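Local coordinates for protein agarase (Microbulbifer thermotolerans, PDB 3WZ1) that hydrolyses the beta-1,4-galactosidic linkages of agarose from within the chain, giving neoagarotetraose as the main product, here as its GH16 catalytic domain, at residues A[138-143]-A[250-255]; A[150-155]-A[207-212]; A[180-185]-A[201-206]; A[189-192]-A[198-201]. All coordinates share one frame; numbering follows the deposited sequence.

Interaction 1 (A[138-143]-A[250-255]); sequences SDRPGQ and TPTDAE
Arg140 reaches across to Glu255 in a side-on, two-nitrogen salt bridge that ties the loop 138-143 to a capping box at the start of helix 253-256, both parts of the GH16 catalytic domain. NE gives its hydrogen to Glu255 OE2 at 2.8 Å and NH2 gives one to OE1 at 2.9 Å, both bonds nearly straight. Guanidinium and carboxylate planes lie 23° apart, close to coplanar, and OE2 is met on its syn lone pair. The second hydrogen of NH2 goes to Thr250 O at 2.9 Å, arriving from above the carbonyl plane in a more bent bond. NH1 donates to a water that also accepts from Thr250 N, so all three guanidinium nitrogens are engaged. The arginine chain is extended from CG to NE, which carries the group the whole way over. A leucine in place of Arg140 would probably cost the Glu255 carboxylate its two-nitrogen partner and Thr250 O this donor. Ser138 OG accepts from Arg140 N in an ST turn and shares a second water with Glu255 OE2, while Arg140 opens a type II turn closed by Gln143 N. The Thr250 side chain bonds Asp240, and Asp253 ties the first turn of the helix to Arg80 by a salt bridge. At the helix start, Thr252 OG1 caps Glu255 N at 3.1 Å; in return Thr252 N donates to Glu255 OE1 at 3.0 Å, from the same face of the carboxylate as Arg140 NH2.

Interaction 2 (A[150-155]-A[207-212]); sequences LHLSHH and LVRTVS
Leu152 and Val208 make the closest apolar contact here, CD1 to CG2 at 3.8 Å, with one side chain lying almost perpendicular to the other. The CG2 methyl of Val208 sits between its own backbone N and carbonyl carbon, and this is the branch turned to the leucine. Leu152 also runs alongside the aliphatic part of Arg209 in the opposite sense: CD1 is 4.1 Å from Arg209 CB, and the extended arginine chain brings CD within 4.2 Å of Leu152 CB. A looser van der Waals contact sets His154 CE1 4.2 Å from Val211 CG1, the methyl oblique to the ring.

Polar contact across the pair is through water. One water donates to Leu152 O at 2.7 Å and accepts from Arg209 NH2 at 2.8 Å, lying at the edge of the guanidinium in its plane. The same guanidinium forms a salt bridge through NH1 with Asp169, so its position is fixed from outside as well. His154 NE2 bonds the carbonyl of Ile217, which helps set the rotation of the ring that meets Val211.

Backbones stay well apart, with Leu152 and Arg209 CA atoms 8.1 Å from each other, and Tyr201 of strand 198-203 touches both Leu152 and Val211. Val208 and Arg209 both face Tyr201, forming a classic beta bulge that lets these consecutive residues both turn their side chains to Leu152. Strand 150-158 pairs with strand 128-135, home of Glu129, whose side chain is about 6 Å from that of His154; the contact thus lies beside the strand that carries the predicted nucleophile, in the GH16 beta-jelly roll.

Interaction 3 (A[180-185]-A[201-206]); sequences TKWRDA and YYVDGK
Trp182 meets Val203 and Asp204 with the far end of its six-membered ring. From CB, the chain leaves the 3-10 segment 182-184 with CG anti to the carbonyl carbon (chi1 -55°), and this sends the indole toward the end of strand 198-203. On the five-membered side, NE1 makes a weak hydrogen bond to Glu148 O. Thr180 CG2 lies 4.0 Å above one face of the indole, offset toward its rim. At the tip, CZ3 approaches Val203 CG1 at 3.7 Å and CH2 stands 3.8 Å from the same methyl, the valine set roughly square to the tryptophan. Asp204 OD2 lies at the ring edge, in its plane, 3.9 Å from CZ3. The carboxylate plane is turned 42° from the ring. His187, which also meets the indole edge-to-face, is the strongest partner of OD2, while OD1 accepts from Arg188 N, so the acid is held from strand 187-195. Val203 and Asp204 begin a type I' turn ending at Lys206, the tight link of the hairpin between strands 198-203 and 206-212. The indole packs against the base of that turn and against Leu150 of strand 150-158, which also touches Val203.

Interaction 4 (A[189-192]-A[198-201]); sequences VGVY and HLEY
Val191 and Tyr201 rise together from one face of the hairpin as an antiparallel non-hydrogen-bonded pair. The CG2 methyl of Val191, set anti to the carbonyl carbon, presses tightly and obliquely on the tyrosine ring, 3.2 Å from Tyr201 CD2. Its other methyl, CG1, meets Leu199 CD2 at 4.2 Å. On the other face, Tyr192 and Glu200 form the hydrogen-bonded pair: Tyr192 N gives to Glu200 O at 2.8 Å and Glu200 N returns to Tyr192 O at 3.0 Å. Their side chains also run together, with Glu200 OE1 at the edge of the Tyr192 ring, 3.6 Å from CD2, and the carboxylate plane turned 68° from it. OE2 accepts from His198 NE2 at 2.8 Å on its anti side, Ser212 OG holding that ring at ND1, and OE1 is hydrogen-bonded to Tyr202 OH. An alanine at Glu200 is likely to leave His198 NE2 and Tyr202 OH without their partners on this carboxylate and to open a gap at the Tyr192 ring edge. In the jelly roll, strand 102-109 borders the hairpin on one side and strand 206-212 on the other, while Val191 and Leu199 pack on strand 128-135 and Tyr201 on Leu152.

How the interactions relate
Interactions 2, 3 and 4 cluster round strand 198-203. The centres of interactions 2 and 4 are about 7 Å apart, and interactions 3 and 4 share Tyr201. Its OH lies 2.7 Å from Ser153 O, a probable hydrogen bond tying the hairpin to strand 150-158; Ser212 OG and His198 ND1, also 2.7 Å apart, probably link strand 206-212 to interaction 4. Tyr201 is about 9 Å, side chain to side chain, from each of the predicted catalytic residues, Glu129 and Glu134. Interaction 1 stands apart from the sites, its centre about 21 Å from that of interaction 3, which it touches where Arg183 NH1 packs 3.4 Å from Asp139 CA.

Interaction 1 (A[138-143]-A[250-255])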
loop_
_atom_site.group_PDB
_atom_site.type_symbol
_atom_site.label_atom_id
_atom_site.label_comp_id
_atom_site.label_asym_id
_atom_site.label_seq_id
_atom_site.Cartn_x
_atom_site.Cartn_y
_atom_site.Cartn_z
ATOM N N SER A 138 2.855 -13.759 -6.573
ATOM C CA SER A 138 2.640 -14.994 -7.342
ATOM C C SER A 138 3.787 -15.991 -7.297
ATOM O O SER A 138 4.924 -15.632 -7.589
ATOM C CB SER A 138 2.410 -14.666 -8.802
ATOM O OG SER A 138 2.112 -15.868 -9.483
ATOM N N ASP A 139 3.435 -17.245 -7.025
ATOM C CA ASP A 139 4.370 -18.374 -7.106
ATOM C C ASP A 139 4.351 -19.035 -8.496
ATOM O O ASP A 139 4.892 -20.140 -8.652
ATOM C CB ASP A 139 4.086 -19.392 -5.986
ATOM C CG ASP A 139 2.727 -20.119 -6.124
ATOM O OD1 ASP A 139 2.003 -19.889 -7.114
ATOM O OD2 ASP A 139 2.389 -20.906 -5.198
ATOM N N ARG A 140 3.761 -18.385 -9.506
ATOM C CA ARG A 140 3.765 -18.957 -10.867
ATOM C C ARG A 140 5.184 -19.227 -11.325
ATOM O O ARG A 140 6.079 -18.409 -11.110
ATOM C CB ARG A 140 3.178 -18.000 -11.891
ATOM C CG ARG A 140 1.665 -17.948 -11.932
ATOM C CD ARG A 140 1.257 -17.055 -13.080
ATOM N NE ARG A 140 -0.176 -16.759 -13.100
ATOM C CZ ARG A 140 -0.755 -16.009 -14.021
ATOM N NH1 ARG A 140 -0.072 -15.475 -15.024
ATOM N NH2 ARG A 140 -2.063 -15.794 -13.935
ATOM N N PRO A 141 5.404 -20.359 -12.001
ATOM C CA PRO A 141 6.701 -20.477 -12.671
ATOM C C PRO A 141 6.948 -19.332 -13.654
ATOM O O PRO A 141 6.070 -18.991 -14.438
ATOM C CB PRO A 141 6.594 -21.825 -13.418
ATOM C CG PRO A 141 5.512 -22.579 -12.731
ATOM C CD PRO A 141 4.544 -21.535 -12.215
ATOM N N GLY A 142 8.138 -18.729 -13.618
ATOM C CA GLY A 142 8.440 -17.580 -14.446
ATOM C C GLY A 142 8.158 -16.224 -13.798
ATOM O O GLY A 142 8.364 -15.174 -14.448
ATOM N N GLN A 143 7.627 -16.270 -12.569
ATOM C CA GLN A 143 7.397 -15.055 -11.759
ATOM C C GLN A 143 8.263 -14.992 -10.523
ATOM O O GLN A 143 8.053 -14.120 -9.662
ATOM C CB GLN A 143 5.927 -14.952 -11.323
ATOM C CG GLN A 143 4.960 -14.720 -12.466
ATOM C CD GLN A 143 5.281 -13.467 -13.235
ATOM O OE1 GLN A 143 5.315 -12.371 -12.675
ATOM N NE2 GLN A 143 5.545 -13.609 -14.529
ATOM N N THR A 250 -2.505 -11.625 -15.790
ATOM C CA THR A 250 -3.726 -11.353 -15.035
ATOM C C THR A 250 -4.182 -12.682 -14.435
ATOM O O THR A 250 -3.873 -13.759 -14.987
ATOM C CB THR A 250 -4.799 -10.687 -15.955
ATOM O OG1 THR A 250 -5.900 -10.190 -15.172
ATOM C CG2 THR A 250 -5.357 -11.679 -16.954
ATOM N N PRO A 251 -4.907 -12.651 -13.309
ATOM C CA PRO A 251 -5.255 -13.921 -12.693
ATOM C C PRO A 251 -6.142 -14.819 -13.554
ATOM O O PRO A 251 -7.003 -14.331 -14.299
ATOM C CB PRO A 251 -6.025 -13.526 -11.437
ATOM C CG PRO A 251 -5.537 -12.166 -11.141
ATOM C CD PRO A 251 -5.302 -11.508 -12.456
ATOM N N THR A 252 -5.945 -16.115 -13.409
ATOM C CA THR A 252 -6.830 -17.091 -14.031
ATOM C C THR A 252 -8.035 -17.350 -13.120
ATOM O O THR A 252 -8.021 -17.068 -11.908
ATOM C CB THR A 252 -6.110 -18.425 -14.262
ATOM O OG1 THR A 252 -5.763 -18.998 -12.998
ATOM C CG2 THR A 252 -4.858 -18.233 -15.113
ATOM N N ASP A 253 -9.097 -17.933 -13.681
ATOM C CA ASP A 253 -10.231 -18.327 -12.872
ATOM C C ASP A 253 -9.824 -19.304 -11.749
ATOM O O ASP A 253 -10.327 -19.231 -10.646
ATOM C CB ASP A 253 -11.305 -19.024 -13.725
ATOM C CG ASP A 253 -11.999 -18.094 -14.691
ATOM O OD1 ASP A 253 -11.704 -16.887 -14.743
ATOM O OD2 ASP A 253 -12.885 -18.588 -15.424
ATOM N N ALA A 254 -8.896 -20.209 -12.045
ATOM C CA ALA A 254 -8.462 -21.191 -11.061
ATOM C C ALA A 254 -7.759 -20.524 -9.874
ATOM O O ALA A 254 -7.972 -20.900 -8.734
ATOM C CB ALA A 254 -7.548 -22.225 -11.701
ATOM N N GLU A 255 -6.949 -19.508 -10.157
ATOM C CA GLU A 255 -6.272 -18.748 -9.103
ATOM C C GLU A 255 -7.285 -17.969 -8.256
ATOM O O GLU A 255 -7.250 -17.984 -7.031
ATOM C CB GLU A 255 -5.254 -17.797 -9.715
ATOM C CG GLU A 255 -4.012 -18.491 -10.243
ATOM C CD GLU A 255 -3.130 -17.631 -11.095
ATOM O OE1 GLU A 255 -3.588 -16.593 -11.623
ATOM O OE2 GLU A 255 -1.941 -17.980 -11.249
HETATM O O HOH W 1 -0.434 -16.619 -9.028
HETATM O O HOH W 2 -1.689 -14.303 -17.165
#

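Interaction 2 (A[150-155]-A[207-212])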
loop_
_atom_site.group_PDB
_atom_site.type_symbol
_atom_site.label_atom_id
_atom_site.label_comp_id
_atom_site.label_asym_id
_atom_site.label_seq_id
_atom_site.Cartn_x
_atom_site.Cartn_y
_atom_site.Cartn_z
ATOM N N LEU A 150 9.990 -6.292 -3.399
ATOM C CA LEU A 150 8.990 -5.277 -2.983
ATOM C C LEU A 150 9.253 -4.044 -3.842
ATOM O O LEU A 150 10.395 -3.592 -3.959
ATOM C CB LEU A 150 9.161 -4.918 -1.511
ATOM C CG LEU A 150 8.929 -6.055 -0.516
ATOM C CD1 LEU A 150 9.388 -5.644 0.890
ATOM C CD2 LEU A 150 7.463 -6.509 -0.509
ATOM N N HIS A 151 8.223 -3.492 -4.469
ATOM C CA HIS A 151 8.396 -2.309 -5.283
ATOM C C HIS A 151 8.294 -1.101 -4.355
ATOM O O HIS A 151 7.227 -0.850 -3.765
ATOM C CB HIS A 151 7.327 -2.244 -6.372
ATOM C CG HIS A 151 7.546 -1.149 -7.356
ATOM N ND1 HIS A 151 6.516 -0.377 -7.842
ATOM C CD2 HIS A 151 8.670 -0.692 -7.952
ATOM C CE1 HIS A 151 6.995 0.516 -8.683
ATOM N NE2 HIS A 151 8.299 0.322 -8.790
ATOM N N LEU A 152 9.393 -0.368 -4.219
ATOM C CA LEU A 152 9.460 0.807 -3.333
ATOM C C LEU A 152 9.433 2.022 -4.204
ATOM O O LEU A 152 10.397 2.281 -4.915
ATOM C CB LEU A 152 10.746 0.786 -2.517
ATOM C CG LEU A 152 11.022 -0.507 -1.737
ATOM C CD1 LEU A 152 12.347 -0.385 -1.001
ATOM C CD2 LEU A 152 9.902 -0.838 -0.776
ATOM N N SER A 153 8.337 2.768 -4.186
ATOM C CA SER A 153 8.163 3.797 -5.190
ATOM C C SER A 153 7.216 4.907 -4.772
ATOM O O SER A 153 6.684 4.928 -3.658
ATOM C CB SER A 153 7.739 3.169 -6.533
ATOM O OG SER A 153 8.045 4.073 -7.620
ATOM N N HIS A 154 7.055 5.848 -5.681
ATOM C CA HIS A 154 6.109 6.948 -5.529
ATOM C C HIS A 154 5.822 7.454 -6.923
ATOM O O HIS A 154 6.585 7.156 -7.844
ATOM C CB HIS A 154 6.675 8.079 -4.653
ATOM C CG HIS A 154 7.643 8.973 -5.368
ATOM N ND1 HIS A 154 8.993 8.714 -5.417
ATOM C CD2 HIS A 154 7.450 10.107 -6.084
ATOM C CE1 HIS A 154 9.596 9.659 -6.112
ATOM N NE2 HIS A 154 8.682 10.511 -6.537
ATOM N N HIS A 155 4.718 8.170 -7.088
ATOM C CA HIS A 155 4.399 8.768 -8.394
ATOM C C HIS A 155 4.025 10.218 -8.253
ATOM O O HIS A 155 3.423 10.629 -7.259
ATOM C CB HIS A 155 3.231 8.049 -9.048
ATOM C CG HIS A 155 3.505 6.624 -9.410
ATOM N ND1 HIS A 155 3.644 6.203 -10.719
ATOM C CD2 HIS A 155 3.647 5.516 -8.642
ATOM C CE1 HIS A 155 3.871 4.902 -10.737
ATOM N NE2 HIS A 155 3.875 4.458 -9.489
ATOM N N LEU A 207 16.268 0.281 7.570
ATOM C CA LEU A 207 16.294 1.216 6.447
ATOM C C LEU A 207 16.878 0.507 5.243
ATOM O O LEU A 207 18.027 0.032 5.306
ATOM C CB LEU A 207 17.151 2.445 6.792
ATOM C CG LEU A 207 17.327 3.477 5.682
ATOM C CD1 LEU A 207 16.011 4.167 5.388
ATOM C CD2 LEU A 207 18.365 4.511 6.083
ATOM N N VAL A 208 16.135 0.471 4.135
ATOM C CA VAL A 208 16.636 -0.155 2.907
ATOM C C VAL A 208 16.787 0.791 1.715
ATOM O O VAL A 208 17.501 0.455 0.767
ATOM C CB VAL A 208 15.785 -1.383 2.492
ATOM C CG1 VAL A 208 15.805 -2.435 3.583
ATOM C CG2 VAL A 208 14.349 -1.005 2.140
ATOM N N ARG A 209 16.156 1.962 1.739
ATOM C CA ARG A 209 16.241 2.890 0.608
ATOM C C ARG A 209 15.850 4.277 1.054
ATOM O O ARG A 209 14.848 4.455 1.763
ATOM C CB ARG A 209 15.312 2.434 -0.526
ATOM C CG ARG A 209 15.213 3.368 -1.720
ATOM C CD ARG A 209 14.442 2.665 -2.824
ATOM N NE ARG A 209 14.112 3.483 -3.978
ATOM C CZ ARG A 209 14.883 3.679 -5.051
ATOM N NH1 ARG A 209 16.113 3.163 -5.124
ATOM N NH2 ARG A 209 14.417 4.389 -6.059
ATOM N N THR A 210 16.605 5.271 0.583
ATOM C CA THR A 210 16.292 6.667 0.816
ATOM C C THR A 210 16.104 7.320 -0.535
ATOM O O THR A 210 16.948 7.177 -1.426
ATOM C CB THR A 210 17.408 7.368 1.616
ATOM O OG1 THR A 210 17.527 6.753 2.895
ATOM C CG2 THR A 210 17.094 8.832 1.796
ATOM N N VAL A 211 14.995 8.028 -0.698
ATOM C CA VAL A 211 14.678 8.727 -1.924
ATOM C C VAL A 211 14.588 10.210 -1.574
ATOM O O VAL A 211 13.626 10.643 -0.946
ATOM C CB VAL A 211 13.351 8.200 -2.503
ATOM C CG1 VAL A 211 12.942 8.992 -3.740
ATOM C CG2 VAL A 211 13.491 6.714 -2.825
ATOM N N SER A 212 15.596 10.987 -1.977
ATOM C CA SER A 212 15.771 12.330 -1.444
ATOM C C SER A 212 16.251 13.290 -2.536
ATOM O O SER A 212 17.195 12.973 -3.249
ATOM C CB SER A 212 16.767 12.309 -0.290
ATOM O OG SER A 212 16.717 13.534 0.441
HETATM O O HOH W 3 11.749 4.642 -5.184
#

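Interaction 3 (A[180-185]-A[201-206])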
loop_
_atom_site.group_PDB
_atom_site.type_symbol
_atom_site.label_atom_id
_atom_site.label_comp_id
_atom_site.label_asym_id
_atom_site.label_seq_id
_atom_site.Cartn_x
_atom_site.Cartn_y
_atom_site.Cartn_z
ATOM N N THR A 180 14.167 -14.429 0.149
ATOM C CA THR A 180 12.888 -14.335 0.830
ATOM C C THR A 180 11.792 -14.040 -0.182
ATOM O O THR A 180 11.915 -13.124 -0.983
ATOM C CB THR A 180 12.907 -13.201 1.873
ATOM O OG1 THR A 180 13.850 -13.542 2.908
ATOM C CG2 THR A 180 11.552 -13.008 2.507
ATOM N N LYS A 181 10.750 -14.841 -0.134
ATOM C CA LYS A 181 9.543 -14.603 -0.925
ATOM C C LYS A 181 8.574 -13.958 0.035
ATOM O O LYS A 181 8.080 -14.581 0.971
ATOM C CB LYS A 181 9.020 -15.905 -1.499
ATOM C CG LYS A 181 9.972 -16.520 -2.524
ATOM C CD LYS A 181 9.810 -18.018 -2.575
ATOM C CE LYS A 181 10.634 -18.626 -3.696
ATOM N NZ LYS A 181 12.077 -18.370 -3.474
ATOM N N TRP A 182 8.314 -12.674 -0.206
ATOM C CA TRP A 182 7.577 -11.853 0.745
ATOM C C TRP A 182 6.185 -12.418 1.040
ATOM O O TRP A 182 5.716 -12.327 2.167
ATOM C CB TRP A 182 7.512 -10.397 0.252
ATOM C CG TRP A 182 8.892 -9.863 -0.019
ATOM C CD1 TRP A 182 9.500 -9.757 -1.214
ATOM C CD2 TRP A 182 9.862 -9.466 0.963
ATOM N NE1 TRP A 182 10.783 -9.283 -1.064
ATOM C CE2 TRP A 182 11.034 -9.112 0.271
ATOM C CE3 TRP A 182 9.849 -9.385 2.359
ATOM C CZ2 TRP A 182 12.186 -8.669 0.928
ATOM C CZ3 TRP A 182 10.971 -8.935 3.005
ATOM C CH2 TRP A 182 12.135 -8.598 2.298
ATOM N N ARG A 183 5.554 -13.038 0.043
ATOM C CA ARG A 183 4.237 -13.666 0.223
ATOM C C ARG A 183 4.169 -14.772 1.294
ATOM O O ARG A 183 3.075 -15.115 1.770
ATOM C CB ARG A 183 3.729 -14.255 -1.105
ATOM C CG ARG A 183 4.665 -15.355 -1.614
ATOM C CD ARG A 183 3.988 -16.528 -2.266
ATOM N NE ARG A 183 5.019 -17.556 -2.476
ATOM C CZ ARG A 183 5.851 -17.635 -3.515
ATOM N NH1 ARG A 183 5.826 -16.769 -4.503
ATOM N NH2 ARG A 183 6.736 -18.636 -3.563
ATOM N N ASP A 184 5.316 -15.326 1.688
ATOM C CA ASP A 184 5.301 -16.470 2.592
ATOM C C ASP A 184 5.052 -16.163 4.067
ATOM O O ASP A 184 4.861 -17.090 4.856
ATOM C CB ASP A 184 6.616 -17.241 2.481
ATOM C CG ASP A 184 6.742 -18.011 1.182
ATOM O OD1 ASP A 184 5.731 -18.212 0.494
ATOM O OD2 ASP A 184 7.883 -18.429 0.868
ATOM N N ALA A 185 5.075 -14.891 4.457
ATOM C CA ALA A 185 4.914 -14.510 5.853
ATOM C C ALA A 185 4.454 -13.085 5.946
ATOM O O ALA A 185 4.488 -12.357 4.955
ATOM C CB ALA A 185 6.233 -14.669 6.615
ATOM N N TYR A 201 12.456 4.307 3.188
ATOM C CA TYR A 201 11.747 3.019 3.203
ATOM C C TYR A 201 12.377 2.033 4.169
ATOM O O TYR A 201 13.607 1.831 4.142
ATOM C CB TYR A 201 11.726 2.393 1.813
ATOM C CG TYR A 201 10.901 3.187 0.808
ATOM C CD1 TYR A 201 11.418 4.312 0.190
ATOM C CD2 TYR A 201 9.593 2.816 0.495
ATOM C CE1 TYR A 201 10.663 5.040 -0.705
ATOM C CE2 TYR A 201 8.835 3.544 -0.419
ATOM C CZ TYR A 201 9.369 4.656 -1.015
ATOM O OH TYR A 201 8.647 5.421 -1.919
ATOM N N TYR A 202 11.536 1.378 4.960
ATOM C CA TYR A 202 11.976 0.424 5.976
ATOM C C TYR A 202 11.268 -0.916 5.804
ATOM O O TYR A 202 10.044 -0.959 5.643
ATOM C CB TYR A 202 11.671 0.966 7.368
ATOM C CG TYR A 202 12.403 2.247 7.704
ATOM C CD1 TYR A 202 11.925 3.479 7.291
ATOM C CD2 TYR A 202 13.541 2.213 8.486
ATOM C CE1 TYR A 202 12.578 4.645 7.621
ATOM C CE2 TYR A 202 14.205 3.369 8.834
ATOM C CZ TYR A 202 13.721 4.593 8.389
ATOM O OH TYR A 202 14.390 5.744 8.728
ATOM N N VAL A 203 12.042 -2.003 5.808
ATOM C CA VAL A 203 11.492 -3.346 5.684
ATOM C C VAL A 203 11.895 -4.124 6.935
ATOM O O VAL A 203 13.090 -4.217 7.245
ATOM C CB VAL A 203 11.986 -4.050 4.409
ATOM C CG1 VAL A 203 11.510 -5.498 4.369
ATOM C CG2 VAL A 203 11.517 -3.306 3.158
ATOM N N ASP A 204 10.914 -4.629 7.680
ATOM C CA ASP A 204 11.177 -5.396 8.891
ATOM C C ASP A 204 12.165 -4.682 9.834
ATOM O O ASP A 204 13.093 -5.298 10.392
ATOM C CB ASP A 204 11.626 -6.815 8.520
ATOM C CG ASP A 204 10.545 -7.595 7.788
ATOM O OD1 ASP A 204 9.384 -7.393 8.150
ATOM O OD2 ASP A 204 10.886 -8.426 6.913
ATOM N N GLY A 205 11.957 -3.374 9.980
ATOM C CA GLY A 205 12.678 -2.563 10.935
ATOM C C GLY A 205 13.992 -1.996 10.467
ATOM O O GLY A 205 14.671 -1.342 11.252
ATOM N N LYS A 206 14.349 -2.212 9.211
ATOM C CA LYS A 206 15.653 -1.760 8.705
ATOM C C LYS A 206 15.488 -0.798 7.554
ATOM O O LYS A 206 14.668 -1.026 6.663
ATOM C CB LYS A 206 16.478 -2.958 8.254
ATOM C CG LYS A 206 16.781 -3.953 9.371
ATOM C CD LYS A 206 17.605 -3.329 10.494
ATOM C CE LYS A 206 17.961 -4.333 11.583
ATOM N NZ LYS A 206 18.502 -5.597 11.023
#

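Interaction 4 (A[189-192]-A[198-201])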
loop_
_atom_site.group_PDB
_atom_site.type_symbol
_atom_site.label_atom_id
_atom_site.label_comp_id
_atom_site.label_asym_id
_atom_site.label_seq_id
_atom_site.Cartn_x
_atom_site.Cartn_y
_atom_site.Cartn_z
ATOM N N VAL A 189 6.396 -3.104 6.389
ATOM C CA VAL A 189 6.996 -2.198 5.434
ATOM C C VAL A 189 6.498 -0.814 5.800
ATOM O O VAL A 189 5.301 -0.599 5.959
ATOM C CB VAL A 189 6.634 -2.550 3.980
ATOM C CG1 VAL A 189 7.379 -1.669 3.013
ATOM C CG2 VAL A 189 6.956 -4.011 3.717
ATOM N N GLY A 190 7.424 0.119 5.965
ATOM C CA GLY A 190 7.066 1.471 6.334
ATOM C C GLY A 190 7.800 2.531 5.543
ATOM O O GLY A 190 8.864 2.291 4.973
ATOM N N VAL A 191 7.193 3.713 5.459
ATOM C CA VAL A 191 7.883 4.876 4.900
ATOM C C VAL A 191 7.843 6.018 5.906
ATOM O O VAL A 191 6.803 6.282 6.529
ATOM C CB VAL A 191 7.277 5.324 3.549
ATOM C CG1 VAL A 191 7.882 6.640 3.048
ATOM C CG2 VAL A 191 7.494 4.258 2.499
ATOM N N TYR A 192 8.992 6.684 6.062
ATOM C CA TYR A 192 9.007 7.985 6.696
ATOM C C TYR A 192 8.881 9.015 5.602
ATOM O O TYR A 192 9.821 9.227 4.823
ATOM C CB TYR A 192 10.268 8.231 7.514
ATOM C CG TYR A 192 10.250 9.526 8.329
ATOM C CD1 TYR A 192 9.057 10.156 8.684
ATOM C CD2 TYR A 192 11.438 10.092 8.784
ATOM C CE1 TYR A 192 9.047 11.316 9.436
ATOM C CE2 TYR A 192 11.431 11.228 9.555
ATOM C CZ TYR A 192 10.239 11.843 9.870
ATOM O OH TYR A 192 10.240 13.002 10.655
ATOM N N HIS A 198 11.797 14.082 0.700
ATOM C CA HIS A 198 12.548 13.066 1.413
ATOM C C HIS A 198 11.673 11.945 1.934
ATOM O O HIS A 198 10.834 12.154 2.809
ATOM C CB HIS A 198 13.318 13.712 2.553
ATOM C CG HIS A 198 14.298 12.794 3.204
ATOM N ND1 HIS A 198 15.615 12.716 2.810
ATOM C CD2 HIS A 198 14.159 11.920 4.228
ATOM C CE1 HIS A 198 16.243 11.830 3.555
ATOM N NE2 HIS A 198 15.385 11.333 4.426
ATOM N N LEU A 199 11.883 10.769 1.361
ATOM C CA LEU A 199 11.250 9.511 1.774
ATOM C C LEU A 199 12.287 8.491 2.208
ATOM O O LEU A 199 13.326 8.317 1.543
ATOM C CB LEU A 199 10.502 8.913 0.584
ATOM C CG LEU A 199 9.438 9.778 -0.089
ATOM C CD1 LEU A 199 8.874 9.017 -1.261
ATOM C CD2 LEU A 199 8.317 10.157 0.859
ATOM N N GLU A 200 11.990 7.772 3.292
ATOM C CA GLU A 200 12.811 6.644 3.734
ATOM C C GLU A 200 11.975 5.384 3.806
ATOM O O GLU A 200 10.913 5.387 4.432
ATOM C CB GLU A 200 13.434 6.908 5.104
ATOM C CG GLU A 200 14.377 8.105 5.136
ATOM C CD GLU A 200 14.711 8.588 6.531
ATOM O OE1 GLU A 200 14.183 8.080 7.541
ATOM O OE2 GLU A 200 15.540 9.539 6.611
ATOM N N TYR A 201 12.456 4.307 3.188
ATOM C CA TYR A 201 11.747 3.019 3.203
ATOM C C TYR A 201 12.377 2.033 4.169
ATOM O O TYR A 201 13.607 1.831 4.142
ATOM C CB TYR A 201 11.726 2.393 1.813
ATOM C CG TYR A 201 10.901 3.187 0.808
ATOM C CD1 TYR A 201 11.418 4.312 0.190
ATOM C CD2 TYR A 201 9.593 2.816 0.495
ATOM C CE1 TYR A 201 10.663 5.040 -0.705
ATOM C CE2 TYR A 201 8.835 3.544 -0.419
ATOM C CZ TYR A 201 9.369 4.656 -1.015
ATOM O OH TYR A 201 8.647 5.421 -1.919
#